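Long-range contacts in purine nucleoside phosphorylase (Schistosoma mansoni, PDB 6BIF), which probably catalyses the reversible phosphorolysis of inosine and guanosine, releasing the purine base and ribose 1-phosphate: residues A[35-40]-A[114-119]; A[120-125]-A[217-222]. One frame throughout, in Å; residues are numbered along the deposited sequence.

Contact 1 of 2, residues A[35-40]-A[114-119]. With DSJ (1-(4-amino-2-hydroxyphenyl)ethan-1-one), chain J; DMS (dimethyl sulfoxide), chain D.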
ATOM      1  N   SER A  35      11.216   5.699 -21.180  1.00 34.79           N
ATOM      2  CA  SER A  35      10.967   4.852 -22.342  1.00 39.47           C
ATOM      3  C   SER A  35      10.941   5.667 -23.625  1.00 35.68           C
ATOM      4  O   SER A  35      10.140   6.598 -23.763  1.00 36.93           O
ATOM      5  CB  SER A  35       9.643   4.109 -22.169  1.00 46.82           C
ATOM      6  OG  SER A  35       9.801   3.057 -21.231  1.00 51.27           O
ATOM      7  N   GLY A  36      11.799   5.293 -24.576  1.00 30.48           N
ATOM      8  CA  GLY A  36      11.874   5.986 -25.844  1.00 31.83           C
ATOM      9  C   GLY A  36      12.590   7.313 -25.774  1.00 30.59           C
ATOM     10  O   GLY A  36      12.600   8.040 -26.769  1.00 31.51           O
ATOM     11  N   LEU A  37      13.174   7.648 -24.621  1.00 27.86           N
ATOM     12  CA  LEU A  37      13.841   8.926 -24.407  1.00 27.51           C
ATOM     13  C   LEU A  37      15.339   8.743 -24.170  1.00 27.63           C
ATOM     14  O   LEU A  37      15.973   9.563 -23.504  1.00 26.79           O
ATOM     15  CB  LEU A  37      13.200   9.670 -23.240  1.00 26.88           C
ATOM     16  CG  LEU A  37      11.677   9.843 -23.316  1.00 31.52           C
ATOM     17  CD1 LEU A  37      11.188  10.475 -21.983  1.00 31.27           C
ATOM     18  CD2 LEU A  37      11.248  10.677 -24.532  1.00 35.37           C
ATOM     19  N   GLY A  38      15.925   7.690 -24.735  1.00 30.96           N
ATOM     20  CA  GLY A  38      17.320   7.377 -24.511  1.00 31.33           C
ATOM     21  C   GLY A  38      18.296   7.719 -25.624  1.00 30.55           C
ATOM     22  O   GLY A  38      19.456   7.302 -25.547  1.00 31.07           O
ATOM     23  N   LYS A  39      17.894   8.494 -26.633  1.00 32.09           N
ATOM     24  CA  LYS A  39      18.786   8.732 -27.775  1.00 35.86           C
ATOM     25  C   LYS A  39      20.113   9.363 -27.337  1.00 36.82           C
ATOM     26  O   LYS A  39      21.167   9.086 -27.930  1.00 34.55           O
ATOM     27  CB  LYS A  39      18.086   9.613 -28.813  1.00 36.46           C
ATOM     28  N   LEU A  40      20.086  10.211 -26.302  1.00 34.93           N
ATOM     29  CA  LEU A  40      21.313  10.867 -25.831  1.00 37.16           C
ATOM     30  C   LEU A  40      22.391   9.853 -25.457  1.00 35.75           C
ATOM     31  O   LEU A  40      23.583  10.085 -25.695  1.00 35.94           O
ATOM     32  CB  LEU A  40      21.005  11.762 -24.626  1.00 35.67           C
ATOM     33  CG  LEU A  40      22.161  12.570 -23.991  1.00 38.04           C
ATOM     34  CD1 LEU A  40      22.847  13.473 -24.985  1.00 40.14           C
ATOM     35  CD2 LEU A  40      21.623  13.402 -22.832  1.00 39.40           C
ATOM     36  N   LEU A 114      20.078  13.195 -13.121  1.00 20.45           N
ATOM     37  CA  LEU A 114      19.052  13.726 -14.017  1.00 19.87           C
ATOM     38  C   LEU A 114      18.137  12.586 -14.458  1.00 20.23           C
ATOM     39  O   LEU A 114      18.637  11.545 -14.897  1.00 20.85           O
ATOM     40  CB  LEU A 114      19.706  14.379 -15.243  1.00 21.05           C
ATOM     41  CG  LEU A 114      20.849  15.396 -15.019  1.00 21.26           C
ATOM     42  CD1 LEU A 114      21.391  15.907 -16.350  1.00 21.78           C
ATOM     43  CD2 LEU A 114      20.354  16.549 -14.147  1.00 22.22           C
ATOM     44  N   ILE A 115      16.804  12.773 -14.335  1.00 18.32           N
ATOM     45  CA  ILE A 115      15.813  11.722 -14.590  1.00 18.44           C
ATOM     46  C   ILE A 115      14.698  12.207 -15.517  1.00 19.49           C
ATOM     47  O   ILE A 115      14.187  13.316 -15.349  1.00 19.98           O
ATOM     48  CB  ILE A 115      15.213  11.248 -13.254  1.00 19.57           C
ATOM     49  CG1 ILE A 115      16.316  10.778 -12.312  1.00 19.77           C
ATOM     50  CG2 ILE A 115      14.247  10.086 -13.471  1.00 25.71           C
ATOM     51  CD1 ILE A 115      15.819  10.504 -10.917  1.00 21.98           C
ATOM     52  N   THR A 116      14.302  11.368 -16.497  1.00 18.98           N
ATOM     53  CA  THR A 116      13.096  11.625 -17.292  1.00 20.35           C
ATOM     54  C   THR A 116      12.152  10.427 -17.230  1.00 20.65           C
ATOM     55  O   THR A 116      12.572   9.287 -16.960  1.00 21.39           O
ATOM     56  CB  THR A 116      13.419  11.966 -18.781  1.00 22.05           C
ATOM     57  OG1 THR A 116      14.066  10.847 -19.426  1.00 22.70           O
ATOM     58  CG2 THR A 116      14.308  13.213 -18.885  1.00 22.87           C
ATOM     59  N   ASN A 117      10.858  10.710 -17.451  1.00 19.51           N
ATOM     60  CA  ASN A 117       9.818   9.688 -17.564  1.00 18.70           C
ATOM     61  C   ASN A 117       8.688  10.217 -18.445  1.00 19.32           C
ATOM     62  O   ASN A 117       8.634  11.412 -18.749  1.00 18.91           O
ATOM     63  CB  ASN A 117       9.257   9.297 -16.177  1.00 18.67           C
ATOM     64  CG  ASN A 117       8.575  10.453 -15.445  1.00 19.50           C
ATOM     65  OD1 ASN A 117       7.576  10.995 -15.909  1.00 20.26           O
ATOM     66  ND2 ASN A 117       9.081  10.791 -14.268  1.00 23.40           N
ATOM     67  N   LEU A 118       7.786   9.309 -18.867  1.00 18.37           N
ATOM     68  CA  LEU A 118       6.470   9.674 -19.379  1.00 18.83           C
ATOM     69  C   LEU A 118       5.416   9.474 -18.290  1.00 18.47           C
ATOM     70  O   LEU A 118       5.537   8.584 -17.445  1.00 19.19           O
ATOM     71  CB  LEU A 118       6.098   8.873 -20.624  1.00 21.08           C
ATOM     72  CG  LEU A 118       6.853   9.399 -21.876  1.00 24.72           C
ATOM     73  CD1 LEU A 118       7.946   8.477 -22.265  1.00 26.21           C
ATOM     74  CD2 LEU A 118       5.921   9.715 -23.023  1.00 27.13           C
ATOM     75  N   ALA A 119       4.370  10.311 -18.314  1.00 19.79           N
ATOM     76  CA  ALA A 119       3.368  10.285 -17.238  1.00 18.56           C
ATOM     77  C   ALA A 119       2.019  10.793 -17.740  1.00 18.99           C
ATOM     78  O   ALA A 119       1.916  11.414 -18.810  1.00 18.97           O
ATOM     79  CB  ALA A 119       3.825  11.134 -16.047  1.00 18.95           C
TER
HETATM   80  C7  DSJ J 309       1.662   6.253 -16.778  0.99 18.72           C
HETATM   81  C4  DSJ J 309       1.087   7.511 -19.213  0.99 20.47           C
HETATM   82  C5  DSJ J 309       0.175   7.458 -18.239  0.99 18.85           C
HETATM   83  C6  DSJ J 309       0.500   6.793 -16.935  0.99 18.50           C
HETATM   84  C3  DSJ J 309       2.440   6.886 -18.995  0.99 21.66           C
HETATM   85  C2  DSJ J 309       2.718   6.290 -17.837  0.99 19.86           C
HETATM   86  C1  DSJ J 309       4.047   5.620 -17.554  0.99 24.57           C
HETATM   87  O   DSJ J 309       4.249   5.051 -16.511  0.99 23.38           O
HETATM   88  C   DSJ J 309       5.148   5.653 -18.612  0.99 26.24           C
HETATM   89  O1  DSJ J 309       1.971   5.633 -15.580  0.99 18.78           O
HETATM   90  N   DSJ J 309      -1.118   8.024 -18.383  0.99 21.19           N
HETATM   91  S   DMS D 303       9.154   5.362 -17.859  1.00 39.99           S
HETATM   92  O   DMS D 303       9.008   6.388 -18.908  1.00 19.57           O
HETATM   93  C1  DMS D 303      10.676   4.367 -18.033  1.00 38.33           C
HETATM   94  C2  DMS D 303       8.648   5.816 -16.192  1.00 31.77           C

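Contact 2 of 2, residues A[120-125]-A[217-222]. With DSJ (1-(4-amino-2-hydroxyphenyl)ethan-1-one), chain J.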
ATOM      1  N   GLY A 120       0.977  10.534 -16.943  1.00 17.96           N
ATOM      2  CA  GLY A 120      -0.353  11.052 -17.246  1.00 20.61           C
ATOM      3  C   GLY A 120      -0.591  12.395 -16.569  1.00 20.89           C
ATOM      4  O   GLY A 120      -0.204  12.601 -15.411  1.00 19.70           O
ATOM      5  N   GLY A 121      -1.223  13.305 -17.318  1.00 19.02           N
ATOM      6  CA  GLY A 121      -1.605  14.610 -16.780  1.00 19.01           C
ATOM      7  C   GLY A 121      -2.909  14.560 -15.986  1.00 20.12           C
ATOM      8  O   GLY A 121      -3.915  13.998 -16.442  1.00 21.62           O
ATOM      9  N   ILE A 122      -2.889  15.163 -14.794  1.00 18.76           N
ATOM     10  CA  ILE A 122      -4.065  15.328 -13.949  1.00 19.32           C
ATOM     11  C   ILE A 122      -4.520  16.795 -13.922  1.00 20.56           C
ATOM     12  O   ILE A 122      -5.693  17.095 -14.139  1.00 23.51           O
ATOM     13  CB  ILE A 122      -3.784  14.800 -12.521  1.00 18.93           C
ATOM     14  CG1 ILE A 122      -3.412  13.303 -12.529  1.00 18.01           C
ATOM     15  CG2 ILE A 122      -4.978  15.012 -11.612  1.00 20.45           C
ATOM     16  CD1 ILE A 122      -4.527  12.352 -13.003  1.00 20.75           C
ATOM     17  N   ASN A 123      -3.589  17.718 -13.681  1.00 22.95           N
ATOM     18  CA  ASN A 123      -3.895  19.151 -13.732  1.00 23.46           C
ATOM     19  C   ASN A 123      -4.502  19.531 -15.078  1.00 24.47           C
ATOM     20  O   ASN A 123      -4.007  19.140 -16.144  1.00 23.18           O
ATOM     21  CB  ASN A 123      -2.606  19.949 -13.480  1.00 24.36           C
ATOM     22  CG  ASN A 123      -2.850  21.440 -13.244  1.00 28.59           C
ATOM     23  OD1 ASN A 123      -3.435  22.133 -14.075  1.00 28.92           O
ATOM     24  ND2 ASN A 123      -2.400  21.933 -12.084  1.00 31.17           N
ATOM     25  N   ARG A 124      -5.584  20.308 -15.044  1.00 27.48           N
ATOM     26  CA  ARG A 124      -6.271  20.618 -16.295  1.00 36.37           C
ATOM     27  C   ARG A 124      -5.456  21.511 -17.235  1.00 28.33           C
ATOM     28  O   ARG A 124      -5.784  21.589 -18.421  1.00 27.75           O
ATOM     29  CB  ARG A 124      -7.631  21.235 -15.969  1.00 58.81           C
ATOM     30  CG  ARG A 124      -8.559  20.217 -15.290  1.00 80.55           C
ATOM     31  CD  ARG A 124      -9.898  20.817 -14.900  1.00 99.92           C
ATOM     32  NE  ARG A 124     -10.777  19.841 -14.253  1.00112.14           N
ATOM     33  CZ  ARG A 124     -11.630  19.048 -14.896  1.00121.00           C
ATOM     34  NH1 ARG A 124     -11.734  19.098 -16.219  1.00123.57           N
ATOM     35  NH2 ARG A 124     -12.383  18.196 -14.211  1.00123.71           N
ATOM     36  N   LYS A 125      -4.381  22.145 -16.771  1.00 31.29           N
ATOM     37  CA  LYS A 125      -3.541  22.928 -17.671  1.00 35.53           C
ATOM     38  C   LYS A 125      -2.592  22.085 -18.526  1.00 31.37           C
ATOM     39  O   LYS A 125      -1.891  22.652 -19.365  1.00 31.62           O
ATOM     40  CB  LYS A 125      -2.722  23.948 -16.875  1.00 49.05           C
ATOM     41  CG  LYS A 125      -3.574  24.987 -16.193  1.00 68.20           C
ATOM     42  CD  LYS A 125      -2.725  26.012 -15.473  1.00 87.02           C
ATOM     43  CE  LYS A 125      -3.575  27.148 -14.931  1.00103.60           C
ATOM     44  NZ  LYS A 125      -4.230  27.932 -16.021  1.00112.85           N
ATOM     45  N   ASP A 217      -0.559  16.679  -9.710  1.00 18.07           N
ATOM     46  CA  ASP A 217      -0.507  17.279 -11.040  1.00 19.32           C
ATOM     47  C   ASP A 217      -0.270  16.258 -12.154  1.00 20.57           C
ATOM     48  O   ASP A 217      -0.806  16.435 -13.258  1.00 20.07           O
ATOM     49  CB  ASP A 217       0.588  18.342 -11.078  1.00 21.98           C
ATOM     50  CG  ASP A 217       0.264  19.537 -10.172  1.00 27.34           C
ATOM     51  OD1 ASP A 217      -0.815  20.139 -10.365  1.00 31.85           O
ATOM     52  OD2 ASP A 217       1.058  19.853  -9.255  1.00 24.55           O
ATOM     53  N   VAL A 218       0.534  15.213 -11.898  1.00 18.42           N
ATOM     54  CA  VAL A 218       0.869  14.169 -12.872  1.00 17.47           C
ATOM     55  C   VAL A 218       0.921  12.848 -12.108  1.00 18.70           C
ATOM     56  O   VAL A 218       1.083  12.835 -10.894  1.00 18.86           O
ATOM     57  CB  VAL A 218       2.213  14.396 -13.619  1.00 19.82           C
ATOM     58  CG1 VAL A 218       2.285  15.809 -14.268  1.00 21.58           C
ATOM     59  CG2 VAL A 218       3.394  14.252 -12.721  1.00 24.42           C
ATOM     60  N   VAL A 219       0.795  11.729 -12.826  1.00 18.36           N
ATOM     61  CA  VAL A 219       0.856  10.389 -12.219  1.00 16.43           C
ATOM     62  C   VAL A 219       1.690   9.452 -13.104  1.00 17.33           C
ATOM     63  O   VAL A 219       1.560   9.457 -14.336  1.00 17.70           O
ATOM     64  CB  VAL A 219      -0.552   9.808 -11.987  1.00 17.61           C
ATOM     65  CG1 VAL A 219      -1.347   9.713 -13.297  1.00 18.90           C
ATOM     66  CG2 VAL A 219      -0.451   8.445 -11.321  1.00 18.52           C
ATOM     67  N   GLY A 220       2.562   8.645 -12.473  1.00 16.41           N
ATOM     68  CA  GLY A 220       3.352   7.662 -13.203  1.00 17.44           C
ATOM     69  C   GLY A 220       3.822   6.532 -12.305  1.00 16.79           C
ATOM     70  O   GLY A 220       3.507   6.499 -11.109  1.00 17.28           O
ATOM     71  N   MET A 221       4.617   5.614 -12.896  1.00 14.44           N
ATOM     72  CA  MET A 221       4.965   4.338 -12.255  1.00 14.73           C
ATOM     73  C   MET A 221       6.471   4.192 -11.985  1.00 17.71           C
ATOM     74  O   MET A 221       6.958   3.060 -11.824  1.00 16.75           O
ATOM     75  CB  MET A 221       4.493   3.165 -13.115  1.00 17.01           C
ATOM     76  CG  MET A 221       3.000   3.112 -13.429  1.00 18.66           C
ATOM     77  SD  MET A 221       2.663   1.823 -14.653  1.00 17.68           S
ATOM     78  CE  MET A 221       0.967   2.222 -15.101  1.00 19.74           C
ATOM     79  N   SER A 222       7.218   5.296 -11.940  1.00 17.16           N
ATOM     80  CA  SER A 222       8.668   5.249 -11.731  1.00 17.36           C
ATOM     81  C   SER A 222       9.121   6.443 -10.886  1.00 18.43           C
ATOM     82  O   SER A 222       8.323   7.128 -10.249  1.00 16.03           O
ATOM     83  CB  SER A 222       9.401   5.247 -13.082  1.00 19.53           C
ATOM     84  OG  SER A 222       9.334   6.527 -13.708  1.00 20.39           O
TER
HETATM   85  C7  DSJ J 309       1.662   6.253 -16.778  0.99 18.72           C
HETATM   86  C4  DSJ J 309       1.087   7.511 -19.213  0.99 20.47           C
HETATM   87  C5  DSJ J 309       0.175   7.458 -18.239  0.99 18.85           C
HETATM   88  C6  DSJ J 309       0.500   6.793 -16.935  0.99 18.50           C
HETATM   89  C3  DSJ J 309       2.440   6.886 -18.995  0.99 21.66           C
HETATM   90  C2  DSJ J 309       2.718   6.290 -17.837  0.99 19.86           C
HETATM   91  C1  DSJ J 309       4.047   5.620 -17.554  0.99 24.57           C
HETATM   92  O   DSJ J 309       4.249   5.051 -16.511  0.99 23.38           O
HETATM   93  C   DSJ J 309       5.148   5.653 -18.612  0.99 26.24           C
HETATM   94  O1  DSJ J 309       1.971   5.633 -15.580  0.99 18.78           O
HETATM   95  N   DSJ J 309      -1.118   8.024 -18.383  0.99 21.19           N

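Contact 1 of 2, residues A[35-40]-A[114-119]
S35 and L37, in the loop that follows strand 29-31, pass over T116-L118 of strand 112-121 with S35 nearest N117 (CA to CA 6.9 Å), too wide for direct backbone pairing. The two backbones are joined instead through dimethyl sulfoxide, probably an additive of the crystallisation: its O accepts from S35 N and from L118 N, each at 3.2 Å and nearly straight.

Among the side chains, L37 turns its CD1 branch to the strand. CD1 meets L118 CD1 at 3.8 Å, the two leucines crossing at a slant, and also lies 3.9 Å from T116 OG1. L118 carries CG beside its backbone N (chi1 -76°), and its CD1 lies 3.3 Å from S35 O, while CB faces the acetyl methyl of the bound aminohydroxyphenyl ethanone. A266 and L273 of helix 259-283 also touch L37, as suits a buried leucine. T116 OG1 is bonded to G34 N. N117 turns CB away from the loop; its OD1 is hydrogen-bonded to S241 OG and its ND2 to T223 OG1.

One leucine pair gives the loop its apolar contact with the strand, while two backbone N-H groups converge on one acceptor; in this family the glycine-rich loop helps form the phosphate site, and the sulfoxide oxygen probably imitates a phosphate oxygen.

Contact 2 of 2, residues A[120-125]-A[217-222]
The end of strand 112-121 pairs with the short strand 218-220 in the central sheet, beside the site that holds the aminohydroxyphenyl ethanone. The strands run antiparallel. G120 and V219 form a hydrogen-bonded pair: G120 N gives to V219 O and V219 N to G120 O, both at 2.9 Å and in the carbonyl plane. G121 and V218 follow as the non-hydrogen-bonded pair, where V218 CA comes 3.2 Å from G120 O in a CA-H...O contact.

Beyond the strand the chain turns, and D217 O takes two donors from one face of its plane, I122 N at 2.9 Å and N123 N at 3.1 Å. The first stands 40° out of that plane and the second is tilted from it less, as two successive amides share one oxygen. N123 and D217 then lie side by side: ND2 gives an almost straight bond of 2.9 Å to OD1, met on its anti side but out of the carboxylate plane, while OD1 lies close to the plane of the amide. N123 holds CG anti to its N (chi1 -169°), which brings the amide alongside the aspartate. Its OD1 accepts from K125 N, closing an Asx turn, so both ends of the amide are fixed; D217 OD2 is held by V193 N.

I122 CD1 touches V219 CG1 at 4.1 Å, and L211 and L212 of helix 205-213 extend this apolar patch. With no side chain on G120, the ligand amine N comes to 3.3 Å from G120 CA. M221 sets its CG against ligand O1, and E203 and N245 bond the ligand. The arrangement is that of the base-binding pocket in trimeric purine nucleoside phosphorylases, lined here by residues of the paired strands 112-121 and 218-220 and the M221 side chain; the ligand probably occupies the place of the purine.

In the fold
Strand 112-121 serves both contacts, first under the loop 35-40 and then beside strand 218-220. Contact 1 lies near the centre of the chain, whereas contact 2 is farther out, about 16 Å away between centres, and passes from a buried strand pair to a partly exposed polar turn. Their chemistry differs accordingly: contact 1 is leucine packing with a solvent molecule bridging the backbones, contact 2 is regular sheet bonding finished by a carboxylate and an amide. The two meet where A119 CB lies 3.3 Å from V219 O, and both touch the same ligand, so successive residues of one strand line neighbouring parts of the probable active site.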